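Local coordinates for salicylaldehyde dehydrogenase NahF (Pseudomonas putida, PDB 4JZ6), which probably catalyses the NAD-dependent oxidation of salicylaldehyde to salicylate, a step in naphthalene degradation, at residues Leu261-Leu266 with Val479-Thr484; Gln154-Ile159 with Cys182-Val187; Asn457-Pro462 with Arg473-Ala478. One frame throughout, in Å; residues are numbered along the deposited sequence.

How the contacts relate
All three contacts lie in one aldehyde dehydrogenase chain. Contact 2 opens and closes before contact 1 opens. Contact 1 then ties strand 264-267 to the short helix 479-482 near the end of the chain, and contact 3 is nested inside the loop it closes. Contacts 1 and 2 have centres about 10 Å apart and reach the same six-stranded sheet; they touch where Thr484 packs on Val156. Contact 3 has its centre about 14 Å from that of contact 1, and Val479 packs on Phe474 between them. Contacts 2 and 3, about 18 Å apart between centres, do not touch. The late loops are thus fastened to the sheet beside bound salicylaldehyde.

Contact 1. Residues Leu261-Leu266 with Val479-Thr484. With EDO (1,2-ethanediol), chain K.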
loop_
_atom_site.group_PDB
_atom_site.type_symbol
_atom_site.label_atom_id
_atom_site.label_comp_id
_atom_site.label_asym_id
_atom_site.label_seq_id
_atom_site.Cartn_x
_atom_site.Cartn_y
_atom_site.Cartn_z
ATOM N N LEU A 261 3.541 -8.866 -7.320
ATOM C CA LEU A 261 2.565 -8.532 -6.276
ATOM C C LEU A 261 3.204 -8.052 -4.971
ATOM O O LEU A 261 2.717 -8.376 -3.886
ATOM C CB LEU A 261 1.629 -9.723 -5.978
ATOM C CG LEU A 261 0.547 -10.202 -6.959
ATOM C CD1 LEU A 261 -0.315 -9.050 -7.450
ATOM C CD2 LEU A 261 1.145 -10.956 -8.140
ATOM N N LYS A 262 4.286 -7.286 -5.065
ATOM C CA LYS A 262 4.968 -6.832 -3.858
ATOM C C LYS A 262 4.567 -5.416 -3.487
ATOM O O LYS A 262 4.452 -4.546 -4.342
ATOM C CB LYS A 262 6.487 -6.956 -4.006
ATOM C CG LYS A 262 6.919 -8.327 -4.493
ATOM C CD LYS A 262 8.239 -8.747 -3.905
ATOM C CE LYS A 262 8.679 -10.090 -4.464
ATOM N NZ LYS A 262 10.016 -10.490 -3.937
ATOM N N ARG A 263 4.341 -5.198 -2.198
ATOM C CA ARG A 263 3.953 -3.891 -1.695
ATOM C C ARG A 263 5.117 -2.910 -1.747
ATOM O O ARG A 263 6.263 -3.263 -1.444
ATOM C CB ARG A 263 3.427 -4.008 -0.264
ATOM C CG ARG A 263 3.188 -2.680 0.443
ATOM C CD ARG A 263 2.465 -2.914 1.748
ATOM N NE ARG A 263 2.308 -1.705 2.550
ATOM C CZ ARG A 263 1.752 -1.704 3.756
ATOM N NH1 ARG A 263 1.305 -2.845 4.273
ATOM N NH2 ARG A 263 1.632 -0.574 4.443
ATOM N N CYS A 264 4.813 -1.675 -2.133
ATOM C CA CYS A 264 5.809 -0.617 -2.198
ATOM C C CYS A 264 5.488 0.554 -1.286
ATOM O O CYS A 264 4.334 0.961 -1.153
ATOM C CB CYS A 264 5.959 -0.120 -3.634
ATOM S SG CYS A 264 6.751 -1.314 -4.716
ATOM N N LEU A 265 6.522 1.079 -0.643
ATOM C CA LEU A 265 6.439 2.382 -0.009
ATOM C C LEU A 265 7.123 3.352 -0.966
ATOM O O LEU A 265 8.339 3.291 -1.161
ATOM C CB LEU A 265 7.137 2.370 1.346
ATOM C CG LEU A 265 6.748 3.435 2.370
ATOM C CD1 LEU A 265 7.368 3.091 3.712
ATOM C CD2 LEU A 265 7.166 4.831 1.936
ATOM N N LEU A 266 6.330 4.231 -1.574
ATOM C CA LEU A 266 6.822 5.143 -2.604
ATOM C C LEU A 266 6.886 6.581 -2.110
ATOM O O LEU A 266 5.864 7.178 -1.756
ATOM C CB LEU A 266 5.943 5.059 -3.855
ATOM C CG LEU A 266 6.467 4.181 -4.996
ATOM C CD1 LEU A 266 7.435 3.101 -4.493
ATOM C CD2 LEU A 266 5.313 3.575 -5.783
ATOM N N VAL A 479 4.503 4.352 10.031
ATOM C CA VAL A 479 5.580 3.631 9.384
ATOM C C VAL A 479 5.574 2.154 9.806
ATOM O O VAL A 479 6.098 1.291 9.098
ATOM C CB VAL A 479 6.943 4.295 9.682
ATOM C CG1 VAL A 479 7.330 4.093 11.138
ATOM C CG2 VAL A 479 8.026 3.751 8.760
ATOM N N ILE A 480 4.964 1.863 10.952
ATOM C CA ILE A 480 4.967 0.503 11.490
ATOM C C ILE A 480 4.265 -0.492 10.574
ATOM O O ILE A 480 4.770 -1.582 10.326
ATOM C CB ILE A 480 4.321 0.449 12.883
ATOM C CG1 ILE A 480 5.148 1.274 13.872
ATOM C CG2 ILE A 480 4.204 -0.992 13.369
ATOM C CD1 ILE A 480 4.514 1.397 15.238
ATOM N N ASP A 481 3.106 -0.105 10.062
ATOM C CA ASP A 481 2.358 -0.966 9.164
ATOM C C ASP A 481 3.145 -1.263 7.892
ATOM O O ASP A 481 2.916 -2.273 7.228
ATOM C CB ASP A 481 1.021 -0.323 8.810
ATOM C CG ASP A 481 0.210 -1.169 7.851
ATOM O OD1 ASP A 481 -0.470 -2.110 8.315
ATOM O OD2 ASP A 481 0.261 -0.899 6.629
ATOM N N GLU A 482 4.072 -0.380 7.553
ATOM C CA GLU A 482 4.857 -0.547 6.338
ATOM C C GLU A 482 5.807 -1.728 6.434
ATOM O O GLU A 482 6.139 -2.353 5.428
ATOM C CB GLU A 482 5.649 0.721 6.045
ATOM C CG GLU A 482 4.788 1.941 5.924
ATOM C CD GLU A 482 4.016 1.961 4.626
ATOM O OE1 GLU A 482 4.281 1.088 3.766
ATOM O OE2 GLU A 482 3.152 2.853 4.466
ATOM N N PHE A 483 6.247 -2.034 7.648
ATOM C CA PHE A 483 7.259 -3.065 7.835
ATOM C C PHE A 483 6.817 -4.126 8.829
ATOM O O PHE A 483 7.641 -4.703 9.538
ATOM C CB PHE A 483 8.582 -2.438 8.268
ATOM C CG PHE A 483 9.056 -1.347 7.353
ATOM C CD1 PHE A 483 9.360 -1.621 6.028
ATOM C CD2 PHE A 483 9.192 -0.045 7.815
ATOM C CE1 PHE A 483 9.791 -0.618 5.181
ATOM C CE2 PHE A 483 9.627 0.965 6.973
ATOM C CZ PHE A 483 9.925 0.679 5.655
ATOM N N THR A 484 5.514 -4.379 8.877
ATOM C CA THR A 484 4.990 -5.458 9.700
ATOM C C THR A 484 3.964 -6.277 8.946
ATOM O O THR A 484 3.313 -5.786 8.017
ATOM C CB THR A 484 4.343 -4.945 11.011
ATOM O OG1 THR A 484 3.271 -4.032 10.713
ATOM C CG2 THR A 484 5.386 -4.262 11.896
HETATM C C1 EDO K . -1.313 -5.050 5.102
HETATM O O1 EDO K . -0.746 -5.096 3.781
HETATM C C2 EDO K . -1.967 -3.693 5.350
HETATM O O2 EDO K . -2.228 -3.498 6.748
HETATM O O HOH W 1 3.050 0.550 1.346
HETATM O O HOH W 2 1.138 -4.230 7.450
#
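Arg263 slides one face of its guanidinium under Glu482 CA and turns an edge to Asp481. The three residues form a salt-bridge network. It joins the segment of strand 264-267, in the mostly parallel sheet of the Rossmann-like NAD-binding domain, to the short, weakly bonded helix 479-482. The Arg263 chain is extended from CG to NE, with CG opposite the backbone N (chi1 171°), and this carries the charged group across to the helix. Arg263 NH2 makes the main bond, 2.6 Å to Asp481 OD2. It is nearly straight at 164°, lies in the guanidinium plane and meets OD2 nearly along its C-O axis. The bond from Arg263 NH2 to Glu482 OE1 is longer, 3.2 Å, and weak. The Glu482 carboxylate stands steeply to the guanidinium, with 69° between the planes. Its OE2 has a weak bond from Arg473 N. Asp481 OD1 has a second charged partner in Arg153, so the carboxylate is shared by two arginines.

Beside the charges, Leu265 crosses Glu482 at about a right angle. Leu265 CD1 lies 3.6 Å from Glu482 CG and 4.0 Å from Phe483 CZ. Arg263 also lines a salicylaldehyde pocket and packs on Tyr471 of the second subunit. One water completes the grip: it accepts from Arg263 NE at 2.7 Å and donates to Cys264 O and to Glu482 OE1, 2.8 Å each.

Contact 2. Residues Gln154-Ile159 with Cys182-Val187. With EDO (1,2-ethanediol), chain H.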
loop_
_atom_site.group_PDB
_atom_site.type_symbol
_atom_site.label_atom_id
_atom_site.label_comp_id
_atom_site.label_asym_id
_atom_site.label_seq_id
_atom_site.Cartn_x
_atom_site.Cartn_y
_atom_site.Cartn_z
ATOM N N GLN A 154 3.905 -8.647 13.225
ATOM C CA GLN A 154 5.114 -9.468 13.182
ATOM C C GLN A 154 6.067 -8.953 12.114
ATOM O O GLN A 154 5.684 -8.112 11.300
ATOM C CB GLN A 154 4.735 -10.915 12.874
ATOM C CG GLN A 154 3.831 -11.557 13.905
ATOM C CD GLN A 154 3.428 -12.959 13.495
ATOM O OE1 GLN A 154 2.763 -13.147 12.474
ATOM N NE2 GLN A 154 3.854 -13.959 14.273
ATOM N N PRO A 155 7.319 -9.443 12.114
ATOM C CA PRO A 155 8.251 -8.993 11.071
ATOM C C PRO A 155 7.838 -9.501 9.693
ATOM O O PRO A 155 7.117 -10.497 9.600
ATOM C CB PRO A 155 9.580 -9.634 11.486
ATOM C CG PRO A 155 9.442 -9.889 12.951
ATOM C CD PRO A 155 8.001 -10.232 13.160
ATOM N N VAL A 156 8.309 -8.836 8.643
ATOM C CA VAL A 156 7.959 -9.195 7.276
ATOM C C VAL A 156 8.997 -10.118 6.644
ATOM O O VAL A 156 8.663 -11.173 6.106
ATOM C CB VAL A 156 7.813 -7.929 6.401
ATOM C CG1 VAL A 156 7.616 -8.299 4.943
ATOM C CG2 VAL A 156 6.664 -7.065 6.904
ATOM N N GLY A 157 10.261 -9.716 6.720
ATOM C CA GLY A 157 11.331 -10.417 6.040
ATOM C C GLY A 157 12.293 -9.401 5.463
ATOM O O GLY A 157 12.284 -8.243 5.877
ATOM N N PRO A 158 13.141 -9.825 4.514
ATOM C CA PRO A 158 14.076 -8.888 3.883
ATOM C C PRO A 158 13.363 -7.743 3.164
ATOM O O PRO A 158 12.491 -7.985 2.325
ATOM C CB PRO A 158 14.829 -9.770 2.883
ATOM C CG PRO A 158 14.787 -11.128 3.496
ATOM C CD PRO A 158 13.427 -11.222 4.142
ATOM N N ILE A 159 13.730 -6.509 3.508
ATOM C CA ILE A 159 13.178 -5.329 2.855
ATOM C C ILE A 159 14.200 -4.730 1.889
ATOM O O ILE A 159 15.380 -4.590 2.228
ATOM C CB ILE A 159 12.742 -4.262 3.887
ATOM C CG1 ILE A 159 11.268 -4.428 4.263
ATOM C CG2 ILE A 159 12.868 -2.868 3.310
ATOM C CD1 ILE A 159 10.876 -5.795 4.727
ATOM N N CYS A 182 11.289 -3.210 13.347
ATOM C CA CYS A 182 10.143 -4.067 13.054
ATOM C C CYS A 182 10.563 -5.526 12.858
ATOM O O CYS A 182 9.747 -6.392 12.535
ATOM C CB CYS A 182 9.362 -3.532 11.853
ATOM S SG CYS A 182 8.434 -2.012 12.234
ATOM N N GLY A 183 11.848 -5.786 13.072
ATOM C CA GLY A 183 12.366 -7.141 13.075
ATOM C C GLY A 183 12.765 -7.626 11.700
ATOM O O GLY A 183 12.987 -8.819 11.493
ATOM N N ASN A 184 12.854 -6.702 10.749
ATOM C CA ASN A 184 13.239 -7.067 9.391
ATOM C C ASN A 184 14.726 -6.876 9.151
ATOM O O ASN A 184 15.404 -6.188 9.920
ATOM C CB ASN A 184 12.437 -6.263 8.378
ATOM C CG ASN A 184 10.952 -6.364 8.620
ATOM O OD1 ASN A 184 10.334 -7.371 8.293
ATOM N ND2 ASN A 184 10.374 -5.327 9.212
ATOM N N THR A 185 15.227 -7.506 8.093
ATOM C CA THR A 185 16.587 -7.273 7.626
ATOM C C THR A 185 16.469 -6.537 6.302
ATOM O O THR A 185 15.414 -6.579 5.662
ATOM C CB THR A 185 17.365 -8.584 7.445
ATOM O OG1 THR A 185 16.872 -9.282 6.296
ATOM C CG2 THR A 185 17.212 -9.460 8.672
ATOM N N VAL A 186 17.525 -5.846 5.890
ATOM C CA VAL A 186 17.404 -4.992 4.715
ATOM C C VAL A 186 18.586 -5.029 3.743
ATOM O O VAL A 186 19.747 -5.056 4.144
ATOM C CB VAL A 186 17.045 -3.532 5.122
ATOM C CG1 VAL A 186 17.435 -3.279 6.562
ATOM C CG2 VAL A 186 17.694 -2.507 4.193
ATOM N N VAL A 187 18.257 -5.069 2.455
ATOM C CA VAL A 187 19.221 -4.800 1.404
ATOM C C VAL A 187 19.132 -3.310 1.071
ATOM O O VAL A 187 18.136 -2.841 0.511
ATOM C CB VAL A 187 18.946 -5.650 0.153
ATOM C CG1 VAL A 187 19.927 -5.299 -0.954
ATOM C CG2 VAL A 187 19.031 -7.129 0.491
HETATM C C1 EDO H . 6.505 -14.093 10.070
HETATM O O1 EDO H . 6.823 -13.279 11.206
HETATM C C2 EDO H . 5.081 -14.632 10.185
HETATM O O2 EDO H . 4.129 -13.573 10.016
#
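Asn184 points its side-chain amide at the backbone of Val156 and Gly157. The contact belongs to a beta-alpha-beta crossover: strand 159-162, helix 170-181 and strand 186-189 follow in turn, and the two strands pair in parallel. Segment 182-187 leaves the helix through a Schellman motif at Gly183, then enters its strand.

The middle is tight. Asn184 OD1 accepts two backbone N-H groups, from Val156 N at 2.5 Å, unusually short and doubtful in its exact value, and from Gly157 N at 2.8 Å. Both donors lie in the carbonyl plane of the amide. With CG opposite its own carbonyl carbon (chi1 -53°), Asn184 holds OD1 against the Val156 and Gly157 N-H groups, and its ND2 bonds to Phe483 O and Pro179 O. The amide is therefore gripped at both ends and its rotation is fixed. The backbones are close too: a side chain on Gly183 would run into Pro155 CG. Further on, Ile159 N donates to Thr185 O at 2.7 Å. Ile159 CD1 packs against Asn184 CG, 3.9 Å away. Pro158 and Thr185 lie side by side, while Thr185 OG1 bonds to Ala66 O in helix 56-73.

The Gln154 end is looser. This side chain, partly exposed, covers almost nothing of segment 182-187. It instead meets a 1,2-ethanediol, probably from the crystallisation liquor. Gln154 OE1 also bonds to Lys487 NZ of the same chain, and NE2 to Met441 O of the second subunit. At the opposite end the strand pairing takes hold, as Val187 N donates to Ile159 O at 2.9 Å.

Contact 3. Residues Asn457-Pro462 with Arg473-Ala478; sequences NEAQAP and RFDGRA. With EDO (1,2-ethanediol), chain G.
Asp475 reaches from its loop into the bend of segment 457-462, which makes a type I beta turn from Glu458 to Ala461. Asp475 CB lies against two backbone oxygens, 3.1 Å from Ala461 O and 3.5 Å from Ala459 O. Next, Asp475 CG passes 4.0 Å from Ala459 CA. At the tip the two oxygens part company. OD1 runs beside Ala459 and takes its hydrogen bond from Tyr178 OH. Asp475 OD2 accepts from Asn457 ND2 at 3.1 Å. That donor comes from above the carboxylate plane, 41° out of it, although OD2 lies almost in the plane of the Asn457 amide. The CG of Asp475 stands opposite its own carbonyl carbon (chi1 -59°), which directs the carboxylate towards Asn457. With an alanine at this position, Asn457 ND2 and Tyr178 OH would probably lose the carboxylate that accepts from both, and the Asn457 amide could turn more freely beside the salicylaldehyde it touches.

The backbones close up next to this side chain. Gly476 N donates to Ala459 O at 2.7 Å, and a CB on Gly476 would collide with Pro462 N. A water bridges Gln460 O and Arg477 N. Pro462 CB packs on Arg473 CG, 3.7 Å away. The paired loops flank the short strand 470-471 in sequence. Ala459 packs on helices 111-130 and 170-181, while Phe474 packs on the latter and on Leu265 and Glu267 of strand 264-267.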
loop_
_atom_site.group_PDB
_atom_site.type_symbol
_atom_site.label_atom_id
_atom_site.label_comp_id
_atom_site.label_asym_id
_atom_site.label_seq_id
_atom_site.Cartn_x
_atom_site.Cartn_y
_atom_site.Cartn_z
ATOM N N ASN A 457 10.109 18.052 8.859
ATOM C CA ASN A 457 10.035 16.611 9.067
ATOM C C ASN A 457 10.400 16.279 10.495
ATOM O O ASN A 457 11.502 16.588 10.954
ATOM C CB ASN A 457 10.952 15.852 8.106
ATOM C CG ASN A 457 10.809 14.330 8.211
ATOM O OD1 ASN A 457 11.788 13.595 8.034
ATOM N ND2 ASN A 457 9.603 13.855 8.492
ATOM N N GLU A 458 9.464 15.662 11.206
ATOM C CA GLU A 458 9.711 15.203 12.569
ATOM C C GLU A 458 9.449 13.697 12.579
ATOM O O GLU A 458 8.593 13.211 11.850
ATOM C CB GLU A 458 8.799 15.967 13.547
ATOM C CG GLU A 458 8.995 17.489 13.504
ATOM C CD GLU A 458 8.076 18.258 14.448
ATOM O OE1 GLU A 458 7.905 17.828 15.607
ATOM O OE2 GLU A 458 7.523 19.299 14.027
ATOM N N ALA A 459 10.206 12.960 13.377
ATOM C CA ALA A 459 10.129 11.509 13.351
ATOM C C ALA A 459 8.839 10.976 13.982
ATOM O O ALA A 459 8.413 9.850 13.683
ATOM C CB ALA A 459 11.346 10.893 14.011
ATOM N N GLN A 460 8.217 11.777 14.847
ATOM C CA GLN A 460 6.945 11.393 15.468
ATOM C C GLN A 460 5.793 11.548 14.487
ATOM O O GLN A 460 4.687 11.055 14.728
ATOM C CB GLN A 460 6.622 12.268 16.681
ATOM C CG GLN A 460 7.796 12.732 17.475
ATOM C CD GLN A 460 8.388 14.015 16.960
ATOM O OE1 GLN A 460 9.282 13.996 16.109
ATOM N NE2 GLN A 460 7.910 15.148 17.483
ATOM N N ALA A 461 6.049 12.256 13.393
ATOM C CA ALA A 461 4.988 12.648 12.482
ATOM C C ALA A 461 5.162 11.938 11.160
ATOM O O ALA A 461 6.261 11.911 10.619
ATOM C CB ALA A 461 5.004 14.145 12.282
ATOM N N PRO A 462 4.070 11.367 10.631
ATOM C CA PRO A 462 4.123 10.605 9.381
ATOM C C PRO A 462 4.619 11.485 8.246
ATOM O O PRO A 462 4.197 12.642 8.145
ATOM C CB PRO A 462 2.659 10.216 9.145
ATOM C CG PRO A 462 1.877 11.237 9.871
ATOM C CD PRO A 462 2.687 11.545 11.100
ATOM N N ARG A 473 4.244 5.513 3.923
ATOM C CA ARG A 473 4.681 6.538 4.860
ATOM C C ARG A 473 5.886 6.133 5.724
ATOM O O ARG A 473 5.913 5.047 6.304
ATOM C CB ARG A 473 3.499 6.941 5.751
ATOM C CG ARG A 473 3.373 8.436 5.982
ATOM C CD ARG A 473 2.116 9.016 5.337
ATOM N NE ARG A 473 2.197 9.057 3.880
ATOM C CZ ARG A 473 1.345 9.712 3.093
ATOM N NH1 ARG A 473 1.502 9.681 1.777
ATOM N NH2 ARG A 473 0.342 10.403 3.615
ATOM N N PHE A 474 6.883 7.014 5.794
ATOM C CA PHE A 474 7.949 6.883 6.786
ATOM C C PHE A 474 7.589 7.736 8.006
ATOM O O PHE A 474 6.681 8.570 7.933
ATOM C CB PHE A 474 9.298 7.336 6.219
ATOM C CG PHE A 474 10.013 6.292 5.409
ATOM C CD1 PHE A 474 10.509 5.145 6.009
ATOM C CD2 PHE A 474 10.223 6.476 4.048
ATOM C CE1 PHE A 474 11.189 4.186 5.260
ATOM C CE2 PHE A 474 10.894 5.525 3.298
ATOM C CZ PHE A 474 11.378 4.376 3.907
ATOM N N ASP A 475 8.291 7.512 9.119
ATOM C CA ASP A 475 8.099 8.269 10.370
ATOM C C ASP A 475 6.715 8.108 11.006
ATOM O O ASP A 475 5.792 7.567 10.390
ATOM C CB ASP A 475 8.420 9.751 10.175
ATOM C CG ASP A 475 9.831 9.974 9.711
ATOM O OD1 ASP A 475 10.740 9.329 10.275
ATOM O OD2 ASP A 475 10.031 10.783 8.777
ATOM N N GLY A 476 6.579 8.577 12.244
ATOM C CA GLY A 476 5.319 8.476 12.965
ATOM C C GLY A 476 4.916 7.041 13.254
ATOM O O GLY A 476 5.680 6.109 13.010
ATOM N N ARG A 477 3.714 6.849 13.777
ATOM C CA ARG A 477 3.240 5.500 14.029
ATOM C C ARG A 477 2.915 4.788 12.715
ATOM O O ARG A 477 2.951 3.559 12.640
ATOM C CB ARG A 477 2.016 5.519 14.938
ATOM C CG ARG A 477 2.255 6.077 16.333
ATOM C CD ARG A 477 0.928 6.123 17.096
ATOM N NE ARG A 477 1.058 6.564 18.484
ATOM C CZ ARG A 477 0.022 6.853 19.267
ATOM N NH1 ARG A 477 -1.215 6.756 18.787
ATOM N NH2 ARG A 477 0.214 7.247 20.521
ATOM N N ALA A 478 2.613 5.560 11.675
ATOM C CA ALA A 478 2.184 4.989 10.395
ATOM C C ALA A 478 3.238 4.108 9.719
ATOM O O ALA A 478 2.910 3.229 8.923
ATOM C CB ALA A 478 1.743 6.088 9.451
HETATM C C1 EDO G . 13.228 14.481 13.126
HETATM O O1 EDO G . 12.733 14.564 14.471
HETATM C C2 EDO G . 13.993 13.176 12.925
HETATM O O2 EDO G . 14.387 13.042 11.552
HETATM O O HOH W 3 8.211 6.701 14.162
HETATM O O HOH W 4 2.492 9.695 14.331
#